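Local coordinates for protein single-stranded-DNA-specific exonuclease RecJ (Thermus thermophilus, PDB 2ZXR) that degrades single-stranded DNA in the 5' to 3' direction as a divalent-cation-dependent exonuclease, with no detectable activity on single-stranded RNA, at residues Leu251-Val255 against Arg267-Ile272; Lys283-Leu287 against Leu299-Leu303. All blocks are in the same frame, centred on the assembly; numbering follows the deposited sequence.

In the fold
Contacts 1 and 2 follow one another along the chain and lie side by side, their centres 10 Å apart, in a bundle built from helices 246-254, 261-277, 281-289 and 293-321. They share apolar packing: CD2 of Leu251 in contact 1 lies 4.0 Å from CD2 of Leu287 in contact 2, and CB of Ala254 lies 3.8 Å from CG1 of Val300. Both reach close to the metal centre without supplying a ligand to it. The side chain of Ile272 is about 7 Å from that of Asp82 and about 12 Å from the bound magnesium ion, and that of Ala284 is about 8 Å from that of Asp80; Asp80 and Asp82 both bind a manganese ion.

Contact 1 (Leu251-Val255 against Arg267-Ile272); sequences LAEAV and RIAPRI
Val255, the first residue beyond the end of helix 246-254, pushes its branched side chain against the flank of helix 261-277. Its CB lies 3.7 Å from CB of Arg267, and from there the two methyls part. CG1, set anti to the carbonyl carbon (chi1 -53°), is carried over the guanidinium of Arg271 and sits above the centre of one face, 3.8 Å from CZ of that arginine. CG2 touches both CB of Arg267 and CG1 of Ile268, crossing the isoleucine at nearly a right angle.

The guanidinium beneath CG1 is steadied from within its own helix. The bend at chi2 (82°) folds the Arg271 chain back toward the preceding turn, where NH1 donates to the backbone O of Arg267 at 3.2 Å. This bond is far from straight, with an angle of 138° at the hydrogen, and the oxygen lies out of the guanidinium plane.

Farther in, contact is purely apolar. Ile268 sends CD1 to CA and CB of Ala252, while its CG2 meets CD2 of Leu251 at 3.9 Å. The same leucine methyl also touches CG1 of Ile272, so one methyl rests on two isoleucines a helical turn apart.

The pair thus grades from an arginine-lined outer side to a buried aliphatic one. Helix 293-321 passes alongside, with His304 touching both Ala254 and Arg271; Leu287 and Ala284 of helix 281-289 reach Leu251 and Ile272, and helix 83-98 packs on Ile272 through Ala83 and Leu86.

Contact 2 (Lys283-Leu287 against Leu299-Leu303); sequences KALRL and LVGEL
Leu287 overlaps the side chain of Leu299, the two running past each other in opposite directions, with CD1 of Leu287 3.8 Å from CB of Leu299. Its CG is anti to the backbone N (chi1 172°), which aims both methyls at the facing helix. CD1 also presses on CG2 of Val300 at 3.6 Å, whereas CD2 meets CD1 of Leu303 at 3.8 Å. One leucine therefore touches Leu299, Val300 and Leu303, side chains spread over slightly more than one turn.

Leu299 answers by lying across the backbone of 283-287. Its CD1 comes within 3.6 Å of CG of Arg286 and also touches the backbone N of Leu287; CD2 rests near the carbonyl O and CG of Lys283. At the other end of the contact, CD2 of Leu303 reaches CA of Ala284 at 4.0 Å. The helical segments run roughly antiparallel, at 145° between their directions, with axes 9.7 Å apart at closest approach.

Above this apolar layer Lys283 bends at chi2 and chi4 and slants over the CG of Glu302, bringing NZ to OE2 of that glutamate at 2.8 Å in a salt bridge. The ammonium approaches on the anti side of the oxygen, 28° out of the carboxylate plane. Both charges have further partners: NZ also pairs with Glu280, while OE1 of Glu302 pairs with Arg305. Arg286, on the exposed side, forms a salt bridge through NE to OE2 of Glu295.

The chemistry is layered. Leucine and valine methyls join the two arms of a helical hairpin, and a chain of alternating charges, Glu280, Lys283, Glu302 and Arg305, runs across its outer side, where the sharing of each central charge probably helps to fix the long side chains.

Contact 1 (Leu251-Val255 against Arg267-Ile272)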
ATOM      1  N   LEU A 251       2.100  21.369  14.757  1.00 21.52           N
ATOM      2  CA  LEU A 251       3.056  20.407  14.211  1.00 21.68           C
ATOM      3  C   LEU A 251       2.696  20.192  12.735  1.00 22.07           C
ATOM      4  O   LEU A 251       3.576  20.180  11.868  1.00 21.50           O
ATOM      5  CB  LEU A 251       2.996  19.080  14.965  1.00 21.18           C
ATOM      6  CG  LEU A 251       3.889  17.939  14.469  1.00 22.25           C
ATOM      7  CD1 LEU A 251       5.362  18.398  14.336  1.00 23.04           C
ATOM      8  CD2 LEU A 251       3.782  16.788  15.484  1.00 20.74           C
ATOM      9  N   ALA A 252       1.398  20.047  12.455  1.00 21.40           N
ATOM     10  CA  ALA A 252       0.927  19.841  11.082  1.00 21.56           C
ATOM     11  C   ALA A 252       1.343  21.005  10.161  1.00 21.85           C
ATOM     12  O   ALA A 252       1.864  20.781   9.070  1.00 21.84           O
ATOM     13  CB  ALA A 252      -0.574  19.673  11.071  1.00 19.72           C
ATOM     14  N   GLU A 253       1.110  22.241  10.585  1.00 22.87           N
ATOM     15  CA  GLU A 253       1.494  23.380   9.739  1.00 24.61           C
ATOM     16  C   GLU A 253       3.008  23.432   9.528  1.00 24.29           C
ATOM     17  O   GLU A 253       3.465  23.710   8.421  1.00 24.80           O
ATOM     18  CB  GLU A 253       1.029  24.687  10.355  1.00 24.00           C
ATOM     19  CG  GLU A 253      -0.464  24.726  10.565  1.00 28.25           C
ATOM     20  CD  GLU A 253      -0.942  26.004  11.233  1.00 29.00           C
ATOM     21  OE1 GLU A 253      -0.098  26.727  11.812  1.00 28.75           O
ATOM     22  OE2 GLU A 253      -2.165  26.270  11.178  1.00 29.58           O
ATOM     23  N   ALA A 254       3.770  23.136  10.576  1.00 23.20           N
ATOM     24  CA  ALA A 254       5.236  23.152  10.496  1.00 24.34           C
ATOM     25  C   ALA A 254       5.723  22.282   9.354  1.00 25.35           C
ATOM     26  O   ALA A 254       6.697  22.627   8.682  1.00 26.13           O
ATOM     27  CB  ALA A 254       5.877  22.654  11.824  1.00 22.08           C
ATOM     28  N   VAL A 255       5.064  21.150   9.137  1.00 24.60           N
ATOM     29  CA  VAL A 255       5.496  20.266   8.068  1.00 25.31           C
ATOM     30  C   VAL A 255       4.759  20.467   6.746  1.00 25.07           C
ATOM     31  O   VAL A 255       4.930  19.684   5.818  1.00 26.65           O
ATOM     32  CB  VAL A 255       5.417  18.787   8.495  1.00 24.78           C
ATOM     33  CG1 VAL A 255       6.178  18.604   9.801  1.00 25.46           C
ATOM     34  CG2 VAL A 255       3.974  18.358   8.661  1.00 24.63           C
ATOM     35  N   ARG A 267       5.708  12.754   7.809  1.00 20.78           N
ATOM     36  CA  ARG A 267       6.181  14.003   8.410  1.00 21.28           C
ATOM     37  C   ARG A 267       5.762  14.236   9.847  1.00 19.86           C
ATOM     38  O   ARG A 267       6.569  14.651  10.686  1.00 20.46           O
ATOM     39  CB  ARG A 267       5.752  15.187   7.533  1.00 23.02           C
ATOM     40  CG  ARG A 267       6.362  15.093   6.140  1.00 26.06           C
ATOM     41  CD  ARG A 267       5.923  16.198   5.180  1.00 29.34           C
ATOM     42  NE  ARG A 267       6.863  16.213   4.061  1.00 32.32           N
ATOM     43  CZ  ARG A 267       6.557  16.535   2.812  1.00 34.10           C
ATOM     44  NH1 ARG A 267       5.307  16.879   2.489  1.00 34.97           N
ATOM     45  NH2 ARG A 267       7.510  16.517   1.887  1.00 34.34           N
ATOM     46  N   ILE A 268       4.514  13.948  10.150  1.00 19.04           N
ATOM     47  CA  ILE A 268       4.040  14.167  11.495  1.00 19.34           C
ATOM     48  C   ILE A 268       4.428  13.062  12.479  1.00 19.80           C
ATOM     49  O   ILE A 268       5.087  13.323  13.485  1.00 21.12           O
ATOM     50  CB  ILE A 268       2.516  14.384  11.495  1.00 18.42           C
ATOM     51  CG1 ILE A 268       2.195  15.641  10.669  1.00 19.28           C
ATOM     52  CG2 ILE A 268       1.995  14.521  12.923  1.00 16.83           C
ATOM     53  CD1 ILE A 268       0.697  16.021  10.614  1.00 20.37           C
ATOM     54  N   ALA A 269       4.039  11.833  12.190  1.00 20.11           N
ATOM     55  CA  ALA A 269       4.337  10.742  13.091  1.00 21.06           C
ATOM     56  C   ALA A 269       5.829  10.554  13.362  1.00 20.58           C
ATOM     57  O   ALA A 269       6.212  10.271  14.488  1.00 21.57           O
ATOM     58  CB  ALA A 269       3.727   9.447  12.568  1.00 20.86           C
ATOM     59  N   PRO A 270       6.685  10.667  12.331  1.00 21.70           N
ATOM     60  CA  PRO A 270       8.117  10.490  12.604  1.00 22.05           C
ATOM     61  C   PRO A 270       8.657  11.483  13.629  1.00 22.62           C
ATOM     62  O   PRO A 270       9.554  11.134  14.405  1.00 23.56           O
ATOM     63  CB  PRO A 270       8.764  10.661  11.229  1.00 21.63           C
ATOM     64  CG  PRO A 270       7.703  10.085  10.323  1.00 23.28           C
ATOM     65  CD  PRO A 270       6.432  10.711  10.881  1.00 21.15           C
ATOM     66  N   ARG A 271       8.142  12.714  13.639  1.00 22.79           N
ATOM     67  CA  ARG A 271       8.625  13.708  14.617  1.00 23.59           C
ATOM     68  C   ARG A 271       8.250  13.271  16.040  1.00 22.85           C
ATOM     69  O   ARG A 271       9.041  13.376  16.980  1.00 20.68           O
ATOM     70  CB  ARG A 271       8.007  15.075  14.381  1.00 25.93           C
ATOM     71  CG  ARG A 271       8.879  16.061  13.672  1.00 29.98           C
ATOM     72  CD  ARG A 271       8.836  15.865  12.190  1.00 32.57           C
ATOM     73  NE  ARG A 271       9.476  16.973  11.488  1.00 33.96           N
ATOM     74  CZ  ARG A 271       9.641  17.006  10.172  1.00 33.20           C
ATOM     75  NH1 ARG A 271       9.206  16.008   9.433  1.00 33.08           N
ATOM     76  NH2 ARG A 271      10.283  18.007   9.605  1.00 34.14           N
ATOM     77  N   ILE A 272       7.024  12.787  16.177  1.00 20.68           N
ATOM     78  CA  ILE A 272       6.535  12.320  17.447  1.00 20.56           C
ATOM     79  C   ILE A 272       7.309  11.063  17.859  1.00 21.28           C
ATOM     80  O   ILE A 272       7.726  10.933  19.020  1.00 20.44           O
ATOM     81  CB  ILE A 272       5.014  11.969  17.347  1.00 20.92           C
ATOM     82  CG1 ILE A 272       4.203  13.243  17.108  1.00 20.08           C
ATOM     83  CG2 ILE A 272       4.562  11.249  18.609  1.00 19.09           C
ATOM     84  CD1 ILE A 272       2.721  13.009  16.873  1.00 21.54           C
TER

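Contact 2 (Lys283-Leu287 against Leu299-Leu303)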
ATOM      1  N   LYS A 283       8.095  15.118  26.009  1.00 26.28           N
ATOM      2  CA  LYS A 283       8.055  16.273  25.123  1.00 24.53           C
ATOM      3  C   LYS A 283       6.921  16.149  24.116  1.00 23.57           C
ATOM      4  O   LYS A 283       6.158  17.110  23.887  1.00 21.24           O
ATOM      5  CB  LYS A 283       9.370  16.394  24.356  1.00 27.00           C
ATOM      6  CG  LYS A 283      10.326  17.478  24.836  1.00 29.35           C
ATOM      7  CD  LYS A 283      10.666  17.336  26.275  1.00 31.06           C
ATOM      8  CE  LYS A 283      11.713  18.377  26.676  1.00 33.09           C
ATOM      9  NZ  LYS A 283      12.939  18.286  25.829  1.00 32.37           N
ATOM     10  N   ALA A 284       6.826  14.978  23.488  1.00 22.16           N
ATOM     11  CA  ALA A 284       5.772  14.770  22.490  1.00 22.06           C
ATOM     12  C   ALA A 284       4.410  14.772  23.178  1.00 21.65           C
ATOM     13  O   ALA A 284       3.482  15.445  22.721  1.00 21.58           O
ATOM     14  CB  ALA A 284       5.987  13.444  21.727  1.00 20.40           C
ATOM     15  N   LEU A 285       4.293  14.028  24.279  1.00 20.90           N
ATOM     16  CA  LEU A 285       3.024  13.978  24.976  1.00 21.31           C
ATOM     17  C   LEU A 285       2.587  15.390  25.357  1.00 21.66           C
ATOM     18  O   LEU A 285       1.446  15.777  25.108  1.00 20.84           O
ATOM     19  CB  LEU A 285       3.099  13.095  26.227  1.00 21.19           C
ATOM     20  CG  LEU A 285       1.786  12.993  27.026  1.00 21.97           C
ATOM     21  CD1 LEU A 285       0.664  12.452  26.145  1.00 21.80           C
ATOM     22  CD2 LEU A 285       1.982  12.075  28.233  1.00 22.16           C
ATOM     23  N   ARG A 286       3.496  16.172  25.930  1.00 21.58           N
ATOM     24  CA  ARG A 286       3.136  17.534  26.334  1.00 22.30           C
ATOM     25  C   ARG A 286       2.672  18.372  25.131  1.00 21.96           C
ATOM     26  O   ARG A 286       1.755  19.181  25.246  1.00 21.42           O
ATOM     27  CB  ARG A 286       4.334  18.208  27.046  1.00 23.34           C
ATOM     28  CG  ARG A 286       4.102  19.631  27.563  1.00 23.74           C
ATOM     29  CD  ARG A 286       2.935  19.714  28.587  1.00 27.44           C
ATOM     30  NE  ARG A 286       2.610  21.115  28.874  1.00 29.41           N
ATOM     31  CZ  ARG A 286       1.491  21.561  29.453  1.00 30.74           C
ATOM     32  NH1 ARG A 286       0.531  20.728  29.849  1.00 30.76           N
ATOM     33  NH2 ARG A 286       1.314  22.869  29.594  1.00 30.21           N
ATOM     34  N   LEU A 287       3.283  18.163  23.970  1.00 21.42           N
ATOM     35  CA  LEU A 287       2.885  18.932  22.818  1.00 21.44           C
ATOM     36  C   LEU A 287       1.404  18.674  22.529  1.00 20.93           C
ATOM     37  O   LEU A 287       0.682  19.584  22.137  1.00 21.70           O
ATOM     38  CB  LEU A 287       3.738  18.558  21.592  1.00 21.20           C
ATOM     39  CG  LEU A 287       3.276  19.182  20.254  1.00 22.39           C
ATOM     40  CD1 LEU A 287       3.548  20.699  20.239  1.00 20.08           C
ATOM     41  CD2 LEU A 287       3.986  18.503  19.089  1.00 21.04           C
ATOM     42  N   LEU A 299       7.771  23.453  21.707  1.00 24.14           N
ATOM     43  CA  LEU A 299       7.869  21.992  21.665  1.00 24.30           C
ATOM     44  C   LEU A 299       7.989  21.476  20.237  1.00 24.16           C
ATOM     45  O   LEU A 299       8.684  20.501  19.991  1.00 23.99           O
ATOM     46  CB  LEU A 299       6.662  21.333  22.372  1.00 23.55           C
ATOM     47  CG  LEU A 299       6.666  21.517  23.904  1.00 24.97           C
ATOM     48  CD1 LEU A 299       5.296  21.145  24.488  1.00 24.14           C
ATOM     49  CD2 LEU A 299       7.772  20.666  24.537  1.00 22.93           C
ATOM     50  N   VAL A 300       7.295  22.112  19.296  1.00 23.99           N
ATOM     51  CA  VAL A 300       7.398  21.705  17.902  1.00 24.22           C
ATOM     52  C   VAL A 300       8.880  21.887  17.518  1.00 24.79           C
ATOM     53  O   VAL A 300       9.480  21.023  16.882  1.00 24.15           O
ATOM     54  CB  VAL A 300       6.452  22.557  16.994  1.00 24.01           C
ATOM     55  CG1 VAL A 300       6.836  22.399  15.519  1.00 21.82           C
ATOM     56  CG2 VAL A 300       4.984  22.074  17.194  1.00 22.22           C
ATOM     57  N   GLY A 301       9.478  22.999  17.934  1.00 25.24           N
ATOM     58  CA  GLY A 301      10.891  23.212  17.645  1.00 26.03           C
ATOM     59  C   GLY A 301      11.713  22.067  18.224  1.00 26.87           C
ATOM     60  O   GLY A 301      12.631  21.533  17.590  1.00 26.72           O
ATOM     61  N   GLU A 302      11.377  21.669  19.445  1.00 27.11           N
ATOM     62  CA  GLU A 302      12.079  20.563  20.092  1.00 28.51           C
ATOM     63  C   GLU A 302      11.905  19.234  19.301  1.00 26.65           C
ATOM     64  O   GLU A 302      12.867  18.503  19.078  1.00 25.44           O
ATOM     65  CB  GLU A 302      11.552  20.397  21.520  1.00 31.79           C
ATOM     66  CG  GLU A 302      12.457  19.646  22.445  1.00 37.87           C
ATOM     67  CD  GLU A 302      13.497  20.557  23.083  1.00 40.95           C
ATOM     68  OE1 GLU A 302      14.250  21.232  22.340  1.00 43.05           O
ATOM     69  OE2 GLU A 302      13.554  20.605  24.333  1.00 42.93           O
ATOM     70  N   LEU A 303      10.684  18.904  18.897  1.00 26.04           N
ATOM     71  CA  LEU A 303      10.492  17.665  18.136  1.00 25.81           C
ATOM     72  C   LEU A 303      11.303  17.745  16.834  1.00 25.05           C
ATOM     73  O   LEU A 303      11.843  16.735  16.387  1.00 24.60           O
ATOM     74  CB  LEU A 303       9.022  17.402  17.784  1.00 25.27           C
ATOM     75  CG  LEU A 303       7.930  17.136  18.829  1.00 27.58           C
ATOM     76  CD1 LEU A 303       6.861  16.255  18.194  1.00 24.35           C
ATOM     77  CD2 LEU A 303       8.498  16.456  20.078  1.00 26.43           C
TER